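Local coordinates for protein beta-glucanase (Clostridium thermocellum, PDB 3WVJ) that hydrolyses mixed-linkage beta-1,3-1,4-glucans such as lichenan as an endo-acting family 16 glycoside hydrolase, at residues G75-R80 / V211-N216; I48-R53 / P203-Y208; Q144-Y149 / E207-K212. All coordinates share one frame; numbering follows the deposited sequence.

Contact 1: G75-R80 / V211-N216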
loop_
_atom_site.group_PDB
_atom_site.type_symbol
_atom_site.label_atom_id
_atom_site.label_comp_id
_atom_site.label_asym_id
_atom_site.label_seq_id
_atom_site.Cartn_x
_atom_site.Cartn_y
_atom_site.Cartn_z
ATOM N N GLY A 75 15.374 -6.225 -2.042
ATOM C CA GLY A 75 14.748 -7.363 -2.719
ATOM C C GLY A 75 13.486 -6.958 -3.469
ATOM O O GLY A 75 13.193 -5.753 -3.614
ATOM N N TYR A 76 12.734 -7.979 -3.917
ATOM C CA TYR A 76 11.558 -7.794 -4.796
ATOM C C TYR A 76 10.258 -8.034 -4.046
ATOM O O TYR A 76 10.046 -9.121 -3.444
ATOM C CB TYR A 76 11.625 -8.667 -6.066
ATOM C CG TYR A 76 10.424 -8.479 -6.973
ATOM C CD1 TYR A 76 10.129 -7.211 -7.567
ATOM C CD2 TYR A 76 9.549 -9.531 -7.197
ATOM C CE1 TYR A 76 9.024 -7.049 -8.380
ATOM C CE2 TYR A 76 8.442 -9.373 -8.004
ATOM C CZ TYR A 76 8.171 -8.146 -8.589
ATOM O OH TYR A 76 7.024 -8.056 -9.396
ATOM N N TYR A 77 9.409 -6.997 -4.065
ATOM C CA TYR A 77 8.143 -6.997 -3.349
ATOM C C TYR A 77 7.031 -7.079 -4.392
ATOM O O TYR A 77 7.028 -6.314 -5.380
ATOM C CB TYR A 77 7.972 -5.727 -2.529
ATOM C CG TYR A 77 8.924 -5.548 -1.362
ATOM C CD1 TYR A 77 8.451 -5.614 -0.030
ATOM C CD2 TYR A 77 10.279 -5.300 -1.581
ATOM C CE1 TYR A 77 9.323 -5.427 1.039
ATOM C CE2 TYR A 77 11.151 -5.084 -0.542
ATOM C CZ TYR A 77 10.680 -5.156 0.766
ATOM O OH TYR A 77 11.551 -4.920 1.787
ATOM N N GLU A 78 6.094 -8.011 -4.204
ATOM C CA GLU A 78 5.002 -8.073 -5.172
ATOM C C GLU A 78 3.656 -8.241 -4.523
ATOM O O GLU A 78 3.503 -9.050 -3.616
ATOM C CB GLU A 78 5.252 -9.192 -6.175
ATOM C CG GLU A 78 4.250 -9.222 -7.298
ATOM C CD GLU A 78 4.554 -10.316 -8.293
ATOM O OE1 GLU A 78 5.384 -10.079 -9.205
ATOM O OE2 GLU A 78 3.959 -11.399 -8.194
ATOM N N VAL A 79 2.683 -7.493 -5.012
ATOM C CA VAL A 79 1.315 -7.634 -4.582
ATOM C C VAL A 79 0.480 -8.020 -5.804
ATOM O O VAL A 79 0.770 -7.579 -6.908
ATOM C CB VAL A 79 0.818 -6.305 -3.929
ATOM C CG1 VAL A 79 0.761 -5.121 -4.938
ATOM C CG2 VAL A 79 -0.515 -6.506 -3.246
ATOM N N ARG A 80 -0.557 -8.819 -5.623
ATOM C CA ARG A 80 -1.616 -8.980 -6.618
ATOM C C ARG A 80 -2.910 -8.443 -5.985
ATOM O O ARG A 80 -3.277 -8.869 -4.879
ATOM C CB ARG A 80 -1.781 -10.457 -7.048
ATOM C CG ARG A 80 -3.054 -10.713 -7.876
ATOM C CD ARG A 80 -3.134 -12.183 -8.337
ATOM N NE ARG A 80 -2.643 -12.149 -9.692
ATOM C CZ ARG A 80 -3.393 -12.047 -10.775
ATOM N NH1 ARG A 80 -4.717 -12.137 -10.725
ATOM N NH2 ARG A 80 -2.784 -11.900 -11.926
ATOM N N VAL A 211 0.745 -11.197 -1.233
ATOM C CA VAL A 211 1.922 -10.363 -1.077
ATOM C C VAL A 211 3.079 -11.364 -0.989
ATOM O O VAL A 211 2.995 -12.407 -0.265
ATOM C CB VAL A 211 1.819 -9.586 0.224
ATOM C CG1 VAL A 211 3.191 -9.129 0.688
ATOM C CG2 VAL A 211 0.879 -8.419 0.071
ATOM N N LYS A 212 4.116 -11.107 -1.788
ATOM C CA LYS A 212 5.320 -11.937 -1.856
ATOM C C LYS A 212 6.550 -11.054 -1.788
ATOM O O LYS A 212 6.583 -9.907 -2.323
ATOM C CB LYS A 212 5.338 -12.780 -3.128
ATOM C CG LYS A 212 4.235 -13.816 -3.180
ATOM C CD LYS A 212 4.019 -14.380 -4.573
ATOM C CE LYS A 212 3.086 -15.578 -4.506
ATOM N NZ LYS A 212 2.938 -16.217 -5.846
ATOM N N TYR A 213 7.538 -11.539 -1.056
ATOM C CA TYR A 213 8.861 -10.907 -1.024
ATOM C C TYR A 213 9.961 -11.932 -1.365
ATOM O O TYR A 213 9.995 -13.076 -0.823
ATOM C CB TYR A 213 9.096 -10.197 0.323
ATOM C CG TYR A 213 10.572 -9.919 0.657
ATOM C CD1 TYR A 213 11.166 -8.700 0.301
ATOM C CD2 TYR A 213 11.362 -10.870 1.340
ATOM C CE1 TYR A 213 12.486 -8.428 0.607
ATOM C CE2 TYR A 213 12.680 -10.601 1.637
ATOM C CZ TYR A 213 13.212 -9.375 1.278
ATOM O OH TYR A 213 14.508 -9.097 1.521
ATOM N N TYR A 214 10.800 -11.542 -2.318
ATOM C CA TYR A 214 11.931 -12.335 -2.734
ATOM C C TYR A 214 13.221 -11.541 -2.480
ATOM O O TYR A 214 13.428 -10.470 -3.068
ATOM C CB TYR A 214 11.827 -12.714 -4.207
ATOM C CG TYR A 214 10.543 -13.388 -4.610
ATOM C CD1 TYR A 214 10.334 -14.775 -4.381
ATOM C CD2 TYR A 214 9.543 -12.666 -5.252
ATOM C CE1 TYR A 214 9.146 -15.397 -4.756
ATOM C CE2 TYR A 214 8.358 -13.273 -5.648
ATOM C CZ TYR A 214 8.166 -14.633 -5.409
ATOM O OH TYR A 214 6.976 -15.202 -5.810
ATOM N N PRO A 215 14.090 -12.062 -1.600
ATOM C CA PRO A 215 15.284 -11.327 -1.239
ATOM C C PRO A 215 16.277 -11.308 -2.382
ATOM O O PRO A 215 17.161 -10.468 -2.408
ATOM C CB PRO A 215 15.850 -12.130 -0.068
ATOM C CG PRO A 215 14.896 -13.245 0.197
ATOM C CD PRO A 215 14.072 -13.418 -1.022
ATOM N N ASN A 216 16.106 -12.194 -3.352
ATOM C CA ASN A 216 17.122 -12.433 -4.367
ATOM C C ASN A 216 16.701 -12.013 -5.771
ATOM O O ASN A 216 17.449 -11.350 -6.476
ATOM C CB ASN A 216 17.370 -13.917 -4.424
ATOM C CG ASN A 216 16.100 -14.670 -4.793
ATOM O OD1 ASN A 216 15.077 -14.610 -4.070
ATOM N ND2 ASN A 216 16.121 -15.313 -5.961
#
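Y76 and Y214 pair through both of their peptide groups. Y76 N reaches Y214 O at 2.7 Å in an almost straight bond, 176° at the hydrogen, and Y214 N returns the bond to Y76 O. Two residues on, E78 and K212 repeat the exchange, with E78 N to K212 O at 2.7 Å and K212 N to E78 O. Three of these carbonyls also take a CA-H contact: Y213 CA approaches Y76 O at 3.2 Å, V211 CA lies against E78 O, and Y77 CA is close to K212 O. These are the alternating hydrogen-bonded and non-hydrogen-bonded pairs of two antiparallel neighbours, strands 75-82 and 204-214, in the beta-jellyroll of the enzyme. On the other edge of strand 75-82, the backbones of G75, Y77 and V79 bond to strand 147-154.

At the non-hydrogen-bonded pair Y77-Y213 the rings form an edge-to-face pair, planes 65° apart. Y213 CD1 sits over the centre of the Y77 ring, 3.6 Å from Y77 CZ; Y213 CG lies anti to its backbone N (chi1 160°), which brings the ring edge across to Y77. The hydroxyls of these two buried tyrosines are both bound by the turn just before strand 75-82, Y77 OH to G73 O and Y213 OH to Y74 O. On the face bearing Y76 and E78, Y76 OH donates to the anti lone pair of E78 OE1 at 2.6 Å, while the second carboxylate oxygen, E78 OE2, bonds to Y210 OH. K212 NZ stays 5.5 Å from E78 OE2, too far for a salt bridge; the lysine instead makes a cation-pi contact with Y210.

Contact 2: I48-R53 / P203-Y208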
loop_
_atom_site.group_PDB
_atom_site.type_symbol
_atom_site.label_atom_id
_atom_site.label_comp_id
_atom_site.label_asym_id
_atom_site.label_seq_id
_atom_site.Cartn_x
_atom_site.Cartn_y
_atom_site.Cartn_z
ATOM N N ILE A 48 -9.894 -8.116 2.101
ATOM C CA ILE A 48 -10.728 -6.986 1.659
ATOM C C ILE A 48 -10.503 -5.821 2.645
ATOM O O ILE A 48 -10.497 -6.027 3.853
ATOM C CB ILE A 48 -12.181 -7.435 1.555
ATOM C CG1 ILE A 48 -12.202 -8.577 0.569
ATOM C CG2 ILE A 48 -13.063 -6.329 1.032
ATOM C CD1 ILE A 48 -13.472 -8.646 -0.192
ATOM N N LEU A 49 -10.192 -4.628 2.124
ATOM C CA LEU A 49 -10.212 -3.437 2.923
ATOM C C LEU A 49 -11.467 -2.685 2.564
ATOM O O LEU A 49 -11.747 -2.476 1.379
ATOM C CB LEU A 49 -8.992 -2.511 2.604
ATOM C CG LEU A 49 -7.614 -3.102 2.875
ATOM C CD1 LEU A 49 -6.583 -1.979 2.567
ATOM C CD2 LEU A 49 -7.482 -3.520 4.325
ATOM N N THR A 50 -12.253 -2.309 3.572
ATOM C CA THR A 50 -13.543 -1.651 3.312
ATOM C C THR A 50 -13.574 -0.304 3.995
ATOM O O THR A 50 -13.424 -0.221 5.212
ATOM C CB THR A 50 -14.752 -2.499 3.764
ATOM O OG1 THR A 50 -14.677 -3.783 3.131
ATOM C CG2 THR A 50 -16.059 -1.837 3.351
ATOM N N LEU A 51 -13.714 0.731 3.177
ATOM C CA LEU A 51 -13.893 2.100 3.620
ATOM C C LEU A 51 -15.387 2.283 3.729
ATOM O O LEU A 51 -16.166 1.986 2.796
ATOM C CB LEU A 51 -13.364 3.035 2.591
ATOM C CG LEU A 51 -13.768 4.514 2.668
ATOM C CD1 LEU A 51 -13.389 5.078 4.013
ATOM C CD2 LEU A 51 -13.064 5.306 1.576
ATOM N N ASP A 52 -15.794 2.731 4.893
ATOM C CA ASP A 52 -17.195 2.839 5.237
ATOM C C ASP A 52 -17.355 3.986 6.220
ATOM O O ASP A 52 -16.371 4.487 6.821
ATOM C CB ASP A 52 -17.723 1.503 5.777
ATOM C CG ASP A 52 -19.245 1.395 5.693
ATOM O OD1 ASP A 52 -19.961 2.221 5.076
ATOM O OD2 ASP A 52 -19.762 0.467 6.293
ATOM N N ARG A 53 -18.573 4.469 6.322
ATOM C CA ARG A 53 -18.892 5.506 7.237
ATOM C C ARG A 53 -18.633 4.993 8.631
ATOM O O ARG A 53 -18.746 3.780 8.888
ATOM C CB ARG A 53 -20.365 5.884 7.074
ATOM C CG ARG A 53 -20.754 7.209 7.738
ATOM C CD ARG A 53 -21.803 7.936 6.926
ATOM N NE ARG A 53 -21.192 8.325 5.656
ATOM C CZ ARG A 53 -21.835 8.405 4.488
ATOM N NH1 ARG A 53 -23.138 8.135 4.404
ATOM N NH2 ARG A 53 -21.162 8.760 3.398
ATOM N N PRO A 203 -20.209 1.762 0.829
ATOM C CA PRO A 203 -18.870 1.240 1.138
ATOM C C PRO A 203 -18.076 1.296 -0.147
ATOM O O PRO A 203 -18.673 1.378 -1.217
ATOM C CB PRO A 203 -19.154 -0.245 1.518
ATOM C CG PRO A 203 -20.520 -0.514 0.994
ATOM C CD PRO A 203 -21.266 0.766 1.098
ATOM N N LEU A 204 -16.761 1.241 -0.040
ATOM C CA LEU A 204 -15.813 1.063 -1.138
ATOM C C LEU A 204 -14.818 0.002 -0.645
ATOM O O LEU A 204 -14.554 -0.054 0.535
ATOM C CB LEU A 204 -15.010 2.357 -1.345
ATOM C CG LEU A 204 -15.793 3.482 -2.024
ATOM C CD1 LEU A 204 -15.040 4.817 -2.056
ATOM C CD2 LEU A 204 -16.188 3.083 -3.439
ATOM N N GLN A 205 -14.227 -0.790 -1.531
ATOM C CA GLN A 205 -13.262 -1.812 -1.116
ATOM C C GLN A 205 -12.159 -1.987 -2.133
ATOM O O GLN A 205 -12.354 -1.806 -3.331
ATOM C CB GLN A 205 -13.897 -3.196 -0.908
ATOM C CG GLN A 205 -15.369 -3.222 -0.572
ATOM C CD GLN A 205 -15.967 -4.632 -0.569
ATOM O OE1 GLN A 205 -16.107 -5.254 -1.618
ATOM N NE2 GLN A 205 -16.292 -5.154 0.647
ATOM N N ALA A 206 -11.006 -2.370 -1.626
ATOM C CA ALA A 206 -9.876 -2.787 -2.418
ATOM C C ALA A 206 -9.667 -4.241 -1.970
ATOM O O ALA A 206 -9.848 -4.584 -0.799
ATOM C CB ALA A 206 -8.631 -1.938 -2.054
ATOM N N GLU A 207 -9.206 -5.066 -2.898
ATOM C CA GLU A 207 -9.054 -6.507 -2.653
ATOM C C GLU A 207 -7.659 -6.959 -3.036
ATOM O O GLU A 207 -7.048 -6.461 -3.991
ATOM C CB GLU A 207 -10.115 -7.239 -3.429
ATOM C CG GLU A 207 -11.494 -6.598 -3.381
ATOM C CD GLU A 207 -12.529 -7.516 -4.008
ATOM O OE1 GLU A 207 -12.126 -8.558 -4.544
ATOM O OE2 GLU A 207 -13.734 -7.236 -3.954
ATOM N N TYR A 208 -7.109 -7.862 -2.246
ATOM C CA TYR A 208 -5.718 -8.288 -2.417
ATOM C C TYR A 208 -5.724 -9.800 -2.428
ATOM O O TYR A 208 -6.339 -10.375 -1.574
ATOM C CB TYR A 208 -4.876 -7.767 -1.236
ATOM C CG TYR A 208 -4.879 -6.224 -1.095
ATOM C CD1 TYR A 208 -3.783 -5.480 -1.521
ATOM C CD2 TYR A 208 -5.986 -5.520 -0.583
ATOM C CE1 TYR A 208 -3.766 -4.101 -1.422
ATOM C CE2 TYR A 208 -6.001 -4.127 -0.528
ATOM C CZ TYR A 208 -4.853 -3.425 -0.923
ATOM O OH TYR A 208 -4.736 -2.053 -0.890
#
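Q205 lies beside T50 and sends its amide NE2 to T50 OG1 at 3.3 Å, a long bond with the hydroxyl 21° out of the amide plane. The T50 torsion (chi1 -56°) sets OG1 anti to the carbonyl carbon for this meeting and leaves CG2 to pack on P203 CB at 3.9 Å. Over the face of the amide toward which the hydroxyl is tilted, I48 CG2 sits 3.5 Å from Q205 NE2. The I48 and E207 side chains lie side by side, I48 CD1 4.0 Å from E207 OE2. The opposite face is apolar: L49 CD1 touches Y208 CE2 at 3.8 Å, and L51 CD2 lies near L204 CD1.

Along the backbone, L49 with A206 and L51 with L204 are hydrogen-bonded pairs of antiparallel strands 46-53 and 204-214, a neighbouring couple in the jellyroll. L49 N to A206 O measures 2.9 Å, as does L51 N to L204 O, and the reverse bonds are slightly longer.

Further out, strand 179-187 covers the leucine face, with L185 against L49 and L51 and M183 against Y208. The Y208 ring is tethered through OH to S92 O. Along the far edge of strand 46-53, the backbones of I48 and T50 bond to T41 and Q39.

Contact 3: Q144-Y149 / E207-K212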
loop_
_atom_site.group_PDB
_atom_site.type_symbol
_atom_site.label_atom_id
_atom_site.label_comp_id
_atom_site.label_asym_id
_atom_site.label_seq_id
_atom_site.Cartn_x
_atom_site.Cartn_y
_atom_site.Cartn_z
ATOM N N GLN A 144 -10.622 -3.080 -12.456
ATOM C CA GLN A 144 -11.542 -3.933 -13.187
ATOM C C GLN A 144 -11.305 -5.379 -12.907
ATOM O O GLN A 144 -12.230 -6.160 -12.987
ATOM C CB GLN A 144 -11.419 -3.757 -14.695
ATOM C CG GLN A 144 -12.093 -2.540 -15.310
ATOM C CD GLN A 144 -13.526 -2.313 -14.859
ATOM O OE1 GLN A 144 -14.454 -2.739 -15.530
ATOM N NE2 GLN A 144 -13.708 -1.609 -13.726
ATOM N N ASP A 145 -10.049 -5.732 -12.642
ATOM C CA ASP A 145 -9.659 -7.073 -12.310
ATOM C C ASP A 145 -8.342 -7.049 -11.529
ATOM O O ASP A 145 -7.782 -5.981 -11.263
ATOM C CB ASP A 145 -9.542 -7.938 -13.556
ATOM C CG ASP A 145 -9.978 -9.390 -13.304
ATOM O OD1 ASP A 145 -10.663 -9.935 -14.179
ATOM O OD2 ASP A 145 -9.673 -9.998 -12.236
ATOM N N PHE A 146 -7.858 -8.217 -11.135
ATOM C CA PHE A 146 -6.649 -8.249 -10.347
ATOM C C PHE A 146 -5.465 -8.152 -11.286
ATOM O O PHE A 146 -5.565 -8.609 -12.423
ATOM C CB PHE A 146 -6.626 -9.511 -9.482
ATOM C CG PHE A 146 -7.654 -9.493 -8.401
ATOM C CD1 PHE A 146 -7.317 -9.097 -7.132
ATOM C CD2 PHE A 146 -8.973 -9.888 -8.665
ATOM C CE1 PHE A 146 -8.235 -9.061 -6.132
ATOM C CE2 PHE A 146 -9.912 -9.876 -7.657
ATOM C CZ PHE A 146 -9.536 -9.441 -6.396
ATOM N N HIS A 147 -4.381 -7.524 -10.823
ATOM C CA HIS A 147 -3.145 -7.469 -11.569
ATOM C C HIS A 147 -2.068 -7.593 -10.569
ATOM O O HIS A 147 -2.330 -7.480 -9.404
ATOM C CB HIS A 147 -3.046 -6.121 -12.276
ATOM C CG HIS A 147 -3.895 -6.039 -13.517
ATOM N ND1 HIS A 147 -5.163 -5.603 -13.493
ATOM C CD2 HIS A 147 -3.616 -6.364 -14.820
ATOM C CE1 HIS A 147 -5.663 -5.624 -14.729
ATOM N NE2 HIS A 147 -4.720 -6.094 -15.539
ATOM N N THR A 148 -0.829 -7.817 -10.976
ATOM C CA THR A 148 0.247 -7.779 -9.990
ATOM C C THR A 148 1.091 -6.533 -10.202
ATOM O O THR A 148 1.184 -6.023 -11.334
ATOM C CB THR A 148 1.166 -8.983 -10.079
ATOM O OG1 THR A 148 1.963 -8.788 -11.243
ATOM C CG2 THR A 148 0.369 -10.276 -10.192
ATOM N N TYR A 149 1.661 -6.039 -9.103
ATOM C CA TYR A 149 2.416 -4.771 -9.061
ATOM C C TYR A 149 3.529 -5.042 -8.079
ATOM O O TYR A 149 3.377 -5.876 -7.152
ATOM C CB TYR A 149 1.588 -3.607 -8.510
ATOM C CG TYR A 149 0.293 -3.370 -9.251
ATOM C CD1 TYR A 149 0.249 -2.529 -10.374
ATOM C CD2 TYR A 149 -0.872 -4.014 -8.860
ATOM C CE1 TYR A 149 -0.935 -2.329 -11.068
ATOM C CE2 TYR A 149 -2.033 -3.820 -9.535
ATOM C CZ TYR A 149 -2.064 -2.974 -10.635
ATOM O OH TYR A 149 -3.234 -2.785 -11.300
ATOM N N GLU A 207 -9.206 -5.066 -2.898
ATOM C CA GLU A 207 -9.054 -6.507 -2.653
ATOM C C GLU A 207 -7.659 -6.959 -3.036
ATOM O O GLU A 207 -7.048 -6.461 -3.991
ATOM C CB GLU A 207 -10.115 -7.239 -3.429
ATOM C CG GLU A 207 -11.494 -6.598 -3.381
ATOM C CD GLU A 207 -12.529 -7.516 -4.008
ATOM O OE1 GLU A 207 -12.126 -8.558 -4.544
ATOM O OE2 GLU A 207 -13.734 -7.236 -3.954
ATOM N N TYR A 208 -7.109 -7.862 -2.246
ATOM C CA TYR A 208 -5.718 -8.288 -2.417
ATOM C C TYR A 208 -5.724 -9.800 -2.428
ATOM O O TYR A 208 -6.339 -10.375 -1.574
ATOM C CB TYR A 208 -4.876 -7.767 -1.236
ATOM C CG TYR A 208 -4.879 -6.224 -1.095
ATOM C CD1 TYR A 208 -3.783 -5.480 -1.521
ATOM C CD2 TYR A 208 -5.986 -5.520 -0.583
ATOM C CE1 TYR A 208 -3.766 -4.101 -1.422
ATOM C CE2 TYR A 208 -6.001 -4.127 -0.528
ATOM C CZ TYR A 208 -4.853 -3.425 -0.923
ATOM O OH TYR A 208 -4.736 -2.053 -0.890
ATOM N N GLU A 209 -5.002 -10.447 -3.333
ATOM C CA GLU A 209 -4.907 -11.925 -3.282
ATOM C C GLU A 209 -3.660 -12.405 -2.580
ATOM O O GLU A 209 -3.675 -13.450 -1.958
ATOM C CB GLU A 209 -4.926 -12.546 -4.673
ATOM C CG GLU A 209 -6.082 -12.125 -5.554
ATOM C CD GLU A 209 -6.121 -12.958 -6.803
ATOM O OE1 GLU A 209 -5.209 -13.819 -6.940
ATOM O OE2 GLU A 209 -7.070 -12.801 -7.602
ATOM N N TYR A 210 -2.568 -11.668 -2.745
ATOM C CA TYR A 210 -1.307 -12.074 -2.106
ATOM C C TYR A 210 -0.317 -10.908 -1.972
ATOM O O TYR A 210 -0.529 -9.820 -2.517
ATOM C CB TYR A 210 -0.631 -13.251 -2.815
ATOM C CG TYR A 210 -0.049 -13.051 -4.225
ATOM C CD1 TYR A 210 1.041 -12.193 -4.456
ATOM C CD2 TYR A 210 -0.554 -13.770 -5.304
ATOM C CE1 TYR A 210 1.556 -12.014 -5.736
ATOM C CE2 TYR A 210 -0.028 -13.622 -6.567
ATOM C CZ TYR A 210 1.028 -12.760 -6.763
ATOM O OH TYR A 210 1.541 -12.634 -8.010
ATOM N N VAL A 211 0.745 -11.197 -1.233
ATOM C CA VAL A 211 1.922 -10.363 -1.077
ATOM C C VAL A 211 3.079 -11.364 -0.989
ATOM O O VAL A 211 2.995 -12.407 -0.265
ATOM C CB VAL A 211 1.819 -9.586 0.224
ATOM C CG1 VAL A 211 3.191 -9.129 0.688
ATOM C CG2 VAL A 211 0.879 -8.419 0.071
ATOM N N LYS A 212 4.116 -11.107 -1.788
ATOM C CA LYS A 212 5.320 -11.937 -1.856
ATOM C C LYS A 212 6.550 -11.054 -1.788
ATOM O O LYS A 212 6.583 -9.907 -2.323
ATOM C CB LYS A 212 5.338 -12.780 -3.128
ATOM C CG LYS A 212 4.235 -13.816 -3.180
ATOM C CD LYS A 212 4.019 -14.380 -4.573
ATOM C CE LYS A 212 3.086 -15.578 -4.506
ATOM N NZ LYS A 212 2.938 -16.217 -5.846
#
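F146 sets its ring against two acids, E209 over one face and E207 at the edge, where the turn leading into strand 147-154 passes beside strand 204-214 of the jellyroll. The two segments are not paired here: strand 75-82 runs between strands 147-154 and 204-214, and the gap is bridged by side chains, with the F146 ring also reaching the E207-Y208 peptide. E209 and Y210 both face R80 of the intervening strand, a classic beta bulge in strand 204-214.

D145 comes first along the turn. Its OD2 accepts the backbone N of F146 at 2.8 Å through the anti lone pair, which helps fix the peptide from which the ring projects. E209 lays OE2 over the ring, 3.5 Å from F146 CG and offset toward the rim, with the carboxylate turned 51° against the ring; E209 CG also lies 3.6 Å from F146 CD1. E207, by contrast, brings OE1 to 3.3 Å from F146 CZ and near the ring plane, an approach probably more favourable electrostatically, at the weakly positive C-H edge, than that of E209 OE2. The E207 CB packs on the same F146 CZ at 3.7 Å, while K46 touches both F146 and E207. R80 also touches F146, and its NH1 makes a long, weak ion pair with E209 OE2.

H147 opens strand 147-154 with a backbone bond to M81, and T148 turns back to strand 204-214. The Y210 ring, carrying K212 CE over one face, reaches across to it because its CG lies between the backbone N and the carbonyl carbon (chi1 68°). Its OH is hydrogen-bonded to E78 OE2, and the methyl T148 CG2 rests 3.4 Å from that same Y210 OH.

All three contacts use strand 204-214, which pairs with strand 46-53 in contact 2 and with strand 75-82 in contact 1, whereas contact 3 spans strand 75-82 to reach 147-154. Contact 1 is the buried one and combines backbone pairing with aromatic packing and internally bound hydroxyls. Contact 2, its centre 23 Å away, has the same ladder but splits into a leucine face toward the core and a more exposed polar face. Contact 3 has no hydrogen bond across its segments and rests on side-chain packing, a phenylalanine against two glutamates and a threonine methyl against a tyrosine. V79 N to Y149 O, 2.8 Å, ties contacts 1 and 3, and V79 CG2 packs on Y208 CD1 between contacts 1 and 2.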